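Local coordinates for TCP pilus virulence regulatory protein (Vibrio cholerae, PDB 4MLO) that is an AraC-family transcriptional activator that binds palmitoleic acid and probably switches on virulence genes, including those for the toxin-coregulated pilus, at residues I222-I226 with F251-F255. Residues are numbered along the deposited sequence; the frame is centred on the assembly and turned at random.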
# COMPACT_ATOMS: atom_id res chain seq x y z
N ILE A 222 -12.09 -3.67 -0.77
CA ILE A 222 -11.86 -3.03 0.54
C ILE A 222 -10.99 -1.81 0.39
O ILE A 222 -11.20 -0.77 1.03
CB ILE A 222 -11.25 -4.04 1.53
CG1 ILE A 222 -12.27 -5.11 1.98
CG2 ILE A 222 -10.66 -3.34 2.80
CD1 ILE A 222 -13.53 -4.59 2.66
N SER A 223 -9.95 -1.90 -0.42
CA SER A 223 -9.09 -0.75 -0.56
C SER A 223 -9.82 0.39 -1.27
O SER A 223 -9.58 1.56 -0.95
CB SER A 223 -7.80 -1.18 -1.24
OG SER A 223 -7.08 -2.03 -0.35
N TYR A 224 -10.76 0.08 -2.16
CA TYR A 224 -11.63 1.11 -2.72
C TYR A 224 -12.47 1.78 -1.63
O TYR A 224 -12.58 3.02 -1.58
CB TYR A 224 -12.48 0.47 -3.82
CG TYR A 224 -13.30 1.41 -4.68
CD1 TYR A 224 -14.54 1.80 -4.30
CD2 TYR A 224 -12.84 1.79 -5.94
CE1 TYR A 224 -15.32 2.64 -5.11
CE2 TYR A 224 -13.61 2.64 -6.74
CZ TYR A 224 -14.85 3.07 -6.29
OH TYR A 224 -15.67 3.90 -7.06
N SER A 225 -13.04 0.99 -0.71
CA SER A 225 -13.85 1.57 0.36
C SER A 225 -13.00 2.48 1.26
O SER A 225 -13.50 3.49 1.78
CB SER A 225 -14.52 0.46 1.19
OG SER A 225 -13.66 -0.21 2.11
N ILE A 226 -11.76 2.08 1.52
CA ILE A 226 -10.85 2.89 2.32
C ILE A 226 -10.60 4.21 1.62
O ILE A 226 -10.70 5.28 2.22
CB ILE A 226 -9.56 2.10 2.61
CG1 ILE A 226 -9.85 1.03 3.64
CG2 ILE A 226 -8.48 3.00 3.14
CD1 ILE A 226 -8.78 -0.02 3.72
N PHE A 251 -19.84 -6.50 3.23
CA PHE A 251 -18.81 -5.49 3.39
C PHE A 251 -18.21 -5.50 4.78
O PHE A 251 -17.00 -5.58 4.94
CB PHE A 251 -19.39 -4.11 3.09
CG PHE A 251 -18.50 -2.97 3.51
CD1 PHE A 251 -17.24 -2.82 2.99
CD2 PHE A 251 -18.96 -2.00 4.44
CE1 PHE A 251 -16.44 -1.73 3.35
CE2 PHE A 251 -18.17 -0.97 4.76
CZ PHE A 251 -16.91 -0.82 4.23
N SER A 252 -19.07 -5.42 5.80
CA SER A 252 -18.56 -5.37 7.18
C SER A 252 -17.74 -6.59 7.52
O SER A 252 -16.69 -6.48 8.18
CB SER A 252 -19.73 -5.25 8.17
OG SER A 252 -20.51 -4.11 7.89
N THR A 253 -18.19 -7.76 7.10
CA THR A 253 -17.49 -9.01 7.41
C THR A 253 -16.10 -9.05 6.77
O THR A 253 -15.08 -9.37 7.42
CB THR A 253 -18.34 -10.19 6.94
OG1 THR A 253 -19.62 -10.20 7.61
CG2 THR A 253 -17.65 -11.46 7.30
N VAL A 254 -16.02 -8.73 5.48
CA VAL A 254 -14.73 -8.68 4.81
C VAL A 254 -13.82 -7.57 5.39
O VAL A 254 -12.61 -7.77 5.52
CB VAL A 254 -14.93 -8.50 3.29
CG1 VAL A 254 -13.59 -8.41 2.59
CG2 VAL A 254 -15.76 -9.66 2.74
N PHE A 255 -14.38 -6.40 5.73
CA PHE A 255 -13.59 -5.30 6.28
C PHE A 255 -12.98 -5.72 7.61
O PHE A 255 -11.78 -5.52 7.85
CB PHE A 255 -14.46 -4.06 6.41
CG PHE A 255 -13.68 -2.79 6.66
CD1 PHE A 255 -13.25 -2.48 7.94
CD2 PHE A 255 -13.33 -1.95 5.65
CE1 PHE A 255 -12.53 -1.34 8.18
CE2 PHE A 255 -12.59 -0.79 5.89
CZ PHE A 255 -12.19 -0.50 7.17
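Ile222 reaches out from helix 213-230 and pushes its CD1 methyl into a hollow on helix 248-259. Helix 248-259 is the second helix of an AraC-family helix-turn-helix, after helix 236-242; the long helix 213-230 leads into the motif and packs against it here. Segments 222-226 and 251-255 cross nearly at right angles (98°), with their axes 11.1 Å apart at closest approach. The hollow has three walls, Phe251, Val254 and Phe255. Its floor is the backbone of Phe255, with Ile222 CD1 3.7 Å from Phe255 N. Ile222 CD1 lies 4.1 Å from Phe251 CD1. The third wall is the CG1 methyl of Val254, 3.8 Å from Ile222 CD1 and 3.6 Å from Ile222 CG1. Val254 CG1 is anti to its own backbone N (chi1 179°), which turns it to the isoleucine.

One turn further on, Ile226 adds a smaller bump, with its CG1 4.0 Å from Phe255 CE2. Ile226 also adjoins the bound palmitoleic acid. Tyr266 of helix 263-271 touches both Ile226 and Phe255, and Pro263 packs on both phenylalanines.

Ser225 sits in the notch where the edges of the two touching rings meet. Its hydroxyl stands close to both ring planes, with OG 3.4 Å from Phe251 CE1. Ser225 OG donates to Ile222 O at 2.7 Å, and the same carbonyl oxygen also accepts from Ile226 N.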